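Local coordinates for protein transcription regulator, Crp family (Thermus thermophilus, PDB 4EV0) that activates transcription from target promoters in a cAMP-dependent manner, working as a homodimeric DNA-binding regulator of the Crp family, at residues A149-L154 with E210-L215; E168-A173 with E178-V183. All blocks are in the same frame, centred on the assembly; numbering follows the deposited sequence.

From the N terminus the chain first builds the cyclic-nucleotide-binding domain and the long helix 114-135, and both contacts belong to the DNA-binding domain that follows. Helix 139-154 supplies the first half of contact 1. The chain then makes strand 161-163 and helix 166-173, turns, and enters helix 177-189; contact 2 closes this short loop. After the hairpin 193-202, helix 205-212 returns to helix 139-154, so contact 1 closes a loop of 55 residues that contains all of contact 2. The two centres lie about 13 Å apart, bridged where Ala149 packs against Leu169, Leu172 and Ala173, and Leu150 against Leu169.

Contact 1: residues A149-L154 with E210-L215; sequences ALLKLL and EIAFGL
A single methyl group, Leu151 CD1, makes both of the close approaches between 149-154 and 210-215, touching Ala212 and Phe213 with no hydrogen bond between the segments. The site lies in the winged helix-turn-helix domain, where the C-terminal helix 205-212 comes back to helix 139-154, and a Schellman motif ends that last helix at the contact itself. The methyl comes within 3.6 Å of Ala212 CB; Leu151 and Ala212 are also the pair with the nearest CA atoms, 7.5 Å apart. Leu151 CB already points toward 210-215, and CD1, anti to CA (chi2 166°), prolongs that reach. Phe213 is the first residue to leave helical geometry. Its CG stands anti to its own carbonyl carbon (chi1 -64°), which brings the end of the ring back so that CE2 lies 3.9 Å from Leu151 CD1; the two side chains cross at about a right angle. Both approaches are apolar and buried, though the interface is small at 95 Å².

The helix end also reaches the dimer partner: Ala212 O is hydrogen-bonded to Tyr148 OH of the second subunit, and the Phe213 ring makes a cation-pi contact with Arg155 of that subunit. Within the chain, Asn144 ND2 binds Ile211 O, and Ala212 also packs on Ala147 and Tyr148. Gly214, at the C-prime position, has the positive phi (69°) that glycine adopts readily. Its N bonds to Ile211 O at 3.1 Å, and Leu215 N reaches back to Glu210 O at 3.2 Å.

Contact 2: residues E168-A173 with E178-V183; sequences ELAALA and ETVSRV
The flat group here is the peptide joining Leu169 to Ala170, and Val180 CG2 lies over one of its faces. That methyl lies 4.1 Å from Leu169 C, on the same side of the peptide plane as Leu169 CB, and is shifted toward Ala170. At the oxygen end of this peptide, Leu169 O accepts the helical bond from Ala173 N at 2.9 Å.

Val180 divides its two branches between two neighbours. CG2 presses on the backbone of helix 166-173, 3.5 Å from Ala170 CA, and also meets Ala170 CB at 3.7 Å. CG1, set anti to its own backbone N (chi1 156°), turns instead to Leu169, whose CB is 4.1 Å away and whose CD2 is only slightly farther. These touches are all apolar, and no hydrogen bond joins 168-173 to 178-183. The small alanine lets the helices come close, with Ala170 CA and Val180 CA 5.9 Å apart.

This is the packing of the two helices in the helix-turn-helix motif: helix 166-173 is followed after a tight turn by helix 177-189, which is probably the recognition helix that reads DNA, as in other Crp-family proteins. Thr175, in the turn, packs on both Ala170 and Val180. Ser181 OG is hydrogen-bonded to His166 ND1 at the start of the first helix, adding a polar tie beside the apolar one. Of the 132 Å² buried between the two segments, 72 Å² belongs to Val180, whose branches reach both Leu169 and Ala170.

Contact 1: residues A149-L154 with E210-L215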
loop_
_atom_site.group_PDB
_atom_site.type_symbol
_atom_site.label_atom_id
_atom_site.label_comp_id
_atom_site.label_asym_id
_atom_site.label_seq_id
_atom_site.Cartn_x
_atom_site.Cartn_y
_atom_site.Cartn_z
ATOM N N ALA B 149 -8.037 -4.783 -23.621
ATOM C CA ALA B 149 -6.718 -5.139 -24.123
ATOM C C ALA B 149 -6.813 -6.023 -25.389
ATOM O O ALA B 149 -6.138 -5.776 -26.395
ATOM C CB ALA B 149 -5.914 -5.854 -23.033
ATOM N N LEU B 150 -7.644 -7.060 -25.320
ATOM C CA LEU B 150 -7.880 -7.953 -26.446
ATOM C C LEU B 150 -8.478 -7.179 -27.622
ATOM O O LEU B 150 -8.094 -7.377 -28.775
ATOM C CB LEU B 150 -8.847 -9.054 -26.021
ATOM C CG LEU B 150 -8.286 -10.142 -25.116
ATOM C CD1 LEU B 150 -9.392 -11.080 -24.625
ATOM C CD2 LEU B 150 -7.199 -10.893 -25.868
ATOM N N LEU B 151 -9.431 -6.308 -27.311
ATOM C CA LEU B 151 -10.014 -5.417 -28.305
ATOM C C LEU B 151 -8.908 -4.659 -29.042
ATOM O O LEU B 151 -8.914 -4.573 -30.274
ATOM C CB LEU B 151 -10.936 -4.426 -27.615
ATOM C CG LEU B 151 -12.197 -3.993 -28.331
ATOM C CD1 LEU B 151 -13.074 -3.307 -27.311
ATOM C CD2 LEU B 151 -11.877 -3.053 -29.489
ATOM N N LYS B 152 -7.949 -4.138 -28.274
ATOM C CA LYS B 152 -6.839 -3.380 -28.834
ATOM C C LYS B 152 -6.033 -4.172 -29.875
ATOM O O LYS B 152 -5.539 -3.609 -30.855
ATOM C CB LYS B 152 -5.926 -2.853 -27.719
ATOM C CG LYS B 152 -6.195 -1.393 -27.375
ATOM C CD LYS B 152 -5.866 -1.054 -25.928
ATOM C CE LYS B 152 -4.413 -0.660 -25.789
ATOM N NZ LYS B 152 -4.138 -0.114 -24.435
ATOM N N LEU B 153 -5.894 -5.477 -29.649
ATOM C CA LEU B 153 -5.203 -6.357 -30.591
ATOM C C LEU B 153 -6.071 -6.603 -31.817
ATOM O O LEU B 153 -5.583 -6.609 -32.933
ATOM C CB LEU B 153 -4.856 -7.697 -29.940
ATOM C CG LEU B 153 -3.893 -7.685 -28.745
ATOM C CD1 LEU B 153 -3.765 -9.083 -28.155
ATOM C CD2 LEU B 153 -2.518 -7.141 -29.130
ATOM N N LEU B 154 -7.366 -6.804 -31.598
ATOM C CA LEU B 154 -8.300 -6.904 -32.702
ATOM C C LEU B 154 -8.213 -5.683 -33.604
ATOM O O LEU B 154 -8.395 -5.788 -34.823
ATOM C CB LEU B 154 -9.737 -7.048 -32.194
ATOM C CG LEU B 154 -10.278 -8.467 -32.025
ATOM C CD1 LEU B 154 -11.722 -8.425 -31.547
ATOM C CD2 LEU B 154 -10.150 -9.265 -33.327
ATOM N N GLU B 210 -18.578 -5.462 -26.269
ATOM C CA GLU B 210 -19.613 -5.180 -25.284
ATOM C C GLU B 210 -19.065 -5.343 -23.874
ATOM O O GLU B 210 -19.321 -4.519 -23.002
ATOM C CB GLU B 210 -20.836 -6.088 -25.483
ATOM C CG GLU B 210 -21.666 -5.787 -26.726
ATOM C CD GLU B 210 -23.061 -6.413 -26.668
ATOM O OE1 GLU B 210 -23.264 -7.368 -25.883
ATOM O OE2 GLU B 210 -23.961 -5.943 -27.404
ATOM N N ILE B 211 -18.316 -6.418 -23.656
ATOM C CA ILE B 211 -17.741 -6.689 -22.342
ATOM C C ILE B 211 -16.702 -5.631 -21.954
ATOM O O ILE B 211 -16.653 -5.219 -20.792
ATOM C CB ILE B 211 -17.137 -8.123 -22.251
ATOM C CG1 ILE B 211 -18.246 -9.171 -22.380
ATOM C CG2 ILE B 211 -16.413 -8.319 -20.919
ATOM C CD1 ILE B 211 -17.745 -10.591 -22.537
ATOM N N ALA B 212 -15.896 -5.183 -22.924
ATOM C CA ALA B 212 -14.867 -4.172 -22.663
ATOM C C ALA B 212 -15.492 -2.878 -22.138
ATOM O O ALA B 212 -14.966 -2.235 -21.223
ATOM C CB ALA B 212 -14.043 -3.892 -23.903
ATOM N N PHE B 213 -16.631 -2.510 -22.710
ATOM C CA PHE B 213 -17.275 -1.260 -22.344
ATOM C C PHE B 213 -18.358 -1.449 -21.315
ATOM O O PHE B 213 -19.149 -0.543 -21.066
ATOM C CB PHE B 213 -17.783 -0.537 -23.581
ATOM C CG PHE B 213 -16.683 -0.135 -24.489
ATOM C CD1 PHE B 213 -15.760 0.825 -24.082
ATOM C CD2 PHE B 213 -16.511 -0.751 -25.714
ATOM C CE1 PHE B 213 -14.713 1.205 -24.911
ATOM C CE2 PHE B 213 -15.464 -0.380 -26.549
ATOM C CZ PHE B 213 -14.561 0.600 -26.144
ATOM N N GLY B 214 -18.368 -2.614 -20.680
ATOM C CA GLY B 214 -19.146 -2.804 -19.465
ATOM C C GLY B 214 -20.656 -2.800 -19.637
ATOM O O GLY B 214 -21.419 -2.664 -18.668
ATOM N N LEU B 215 -21.105 -2.947 -20.874
ATOM C CA LEU B 215 -22.523 -3.147 -21.104
ATOM C C LEU B 215 -22.842 -4.637 -21.278
ATOM O O LEU B 215 -23.971 -5.011 -21.572
ATOM C CB LEU B 215 -23.041 -2.277 -22.261
ATOM C CG LEU B 215 -22.109 -1.914 -23.422
ATOM C CD1 LEU B 215 -22.281 -2.895 -24.556
ATOM C CD2 LEU B 215 -22.351 -0.485 -23.909
#

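Contact 2: residues E168-A173 with E178-V183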
loop_
_atom_site.group_PDB
_atom_site.type_symbol
_atom_site.label_atom_id
_atom_site.label_comp_id
_atom_site.label_asym_id
_atom_site.label_seq_id
_atom_site.Cartn_x
_atom_site.Cartn_y
_atom_site.Cartn_z
ATOM N N GLU B 168 2.065 -10.861 -21.396
ATOM C CA GLU B 168 2.121 -9.734 -22.326
ATOM C C GLU B 168 0.763 -9.037 -22.368
ATOM O O GLU B 168 0.653 -7.821 -22.565
ATOM C CB GLU B 168 2.514 -10.203 -23.734
ATOM C CG GLU B 168 3.664 -11.203 -23.767
ATOM C CD GLU B 168 4.052 -11.602 -25.195
ATOM O OE1 GLU B 168 3.697 -12.726 -25.625
ATOM O OE2 GLU B 168 4.716 -10.790 -25.888
ATOM N N LEU B 169 -0.278 -9.836 -22.190
ATOM C CA LEU B 169 -1.628 -9.321 -22.114
ATOM C C LEU B 169 -1.824 -8.573 -20.781
ATOM O O LEU B 169 -2.548 -7.565 -20.723
ATOM C CB LEU B 169 -2.582 -10.503 -22.241
ATOM C CG LEU B 169 -4.016 -10.281 -22.655
ATOM C CD1 LEU B 169 -4.087 -9.257 -23.766
ATOM C CD2 LEU B 169 -4.521 -11.631 -23.101
ATOM N N ALA B 170 -1.172 -9.057 -19.722
ATOM C CA ALA B 170 -1.262 -8.408 -18.418
ATOM C C ALA B 170 -0.568 -7.041 -18.444
ATOM O O ALA B 170 -1.049 -6.059 -17.859
ATOM C CB ALA B 170 -0.671 -9.303 -17.316
ATOM N N ALA B 171 0.568 -6.980 -19.125
ATOM C CA ALA B 171 1.265 -5.716 -19.295
ATOM C C ALA B 171 0.387 -4.763 -20.100
ATOM O O ALA B 171 0.318 -3.569 -19.809
ATOM C CB ALA B 171 2.623 -5.937 -19.984
ATOM N N LEU B 172 -0.284 -5.296 -21.109
ATOM C CA LEU B 172 -1.178 -4.486 -21.926
ATOM C C LEU B 172 -2.317 -3.917 -21.089
ATOM O O LEU B 172 -2.563 -2.716 -21.124
ATOM C CB LEU B 172 -1.738 -5.302 -23.095
ATOM C CG LEU B 172 -1.698 -4.669 -24.490
ATOM C CD1 LEU B 172 -3.094 -4.561 -25.101
ATOM C CD2 LEU B 172 -1.024 -3.303 -24.456
ATOM N N ALA B 173 -2.980 -4.776 -20.315
ATOM C CA ALA B 173 -4.169 -4.383 -19.548
ATOM C C ALA B 173 -3.878 -3.682 -18.217
ATOM O O ALA B 173 -4.751 -3.011 -17.667
ATOM C CB ALA B 173 -5.067 -5.586 -19.320
ATOM N N GLU B 178 -1.801 -13.446 -13.175
ATOM C CA GLU B 178 -2.781 -14.338 -12.564
ATOM C C GLU B 178 -4.226 -13.935 -12.849
ATOM O O GLU B 178 -5.067 -14.788 -13.126
ATOM C CB GLU B 178 -2.573 -14.464 -11.055
ATOM C CG GLU B 178 -3.545 -15.453 -10.415
ATOM C CD GLU B 178 -3.521 -15.416 -8.894
ATOM O OE1 GLU B 178 -2.795 -14.566 -8.327
ATOM O OE2 GLU B 178 -4.234 -16.236 -8.272
ATOM N N THR B 179 -4.528 -12.644 -12.774
ATOM C CA THR B 179 -5.907 -12.221 -13.016
ATOM C C THR B 179 -6.261 -12.282 -14.505
ATOM O O THR B 179 -7.416 -12.533 -14.856
ATOM C CB THR B 179 -6.258 -10.836 -12.393
ATOM O OG1 THR B 179 -5.232 -9.883 -12.689
ATOM C CG2 THR B 179 -6.424 -10.954 -10.877
ATOM N N VAL B 180 -5.268 -12.074 -15.373
ATOM C CA VAL B 180 -5.461 -12.253 -16.806
ATOM C C VAL B 180 -5.861 -13.695 -17.112
ATOM O O VAL B 180 -6.774 -13.935 -17.923
ATOM C CB VAL B 180 -4.220 -11.828 -17.654
ATOM C CG1 VAL B 180 -4.211 -12.542 -19.015
ATOM C CG2 VAL B 180 -4.199 -10.311 -17.857
ATOM N N SER B 181 -5.211 -14.648 -16.444
ATOM C CA SER B 181 -5.563 -16.050 -16.651
ATOM C C SER B 181 -6.957 -16.311 -16.108
ATOM O O SER B 181 -7.755 -16.999 -16.739
ATOM C CB SER B 181 -4.543 -17.008 -16.021
ATOM O OG SER B 181 -3.263 -16.835 -16.598
ATOM N N ARG B 182 -7.249 -15.750 -14.942
ATOM C CA ARG B 182 -8.577 -15.876 -14.352
ATOM C C ARG B 182 -9.648 -15.328 -15.291
ATOM O O ARG B 182 -10.672 -15.966 -15.518
ATOM C CB ARG B 182 -8.642 -15.150 -13.010
ATOM C CG ARG B 182 -7.833 -15.799 -11.896
ATOM C CD ARG B 182 -7.991 -15.017 -10.580
ATOM N NE ARG B 182 -9.395 -14.906 -10.168
ATOM C CZ ARG B 182 -9.871 -13.962 -9.358
ATOM N NH1 ARG B 182 -9.051 -13.030 -8.876
ATOM N NH2 ARG B 182 -11.165 -13.941 -9.037
ATOM N N VAL B 183 -9.398 -14.142 -15.833
ATOM C CA VAL B 183 -10.332 -13.512 -16.757
ATOM C C VAL B 183 -10.483 -14.284 -18.064
ATOM O O VAL B 183 -11.598 -14.485 -18.552
ATOM C CB VAL B 183 -9.923 -12.059 -17.082
ATOM C CG1 VAL B 183 -10.749 -11.518 -18.258
ATOM C CG2 VAL B 183 -10.086 -11.180 -15.851
#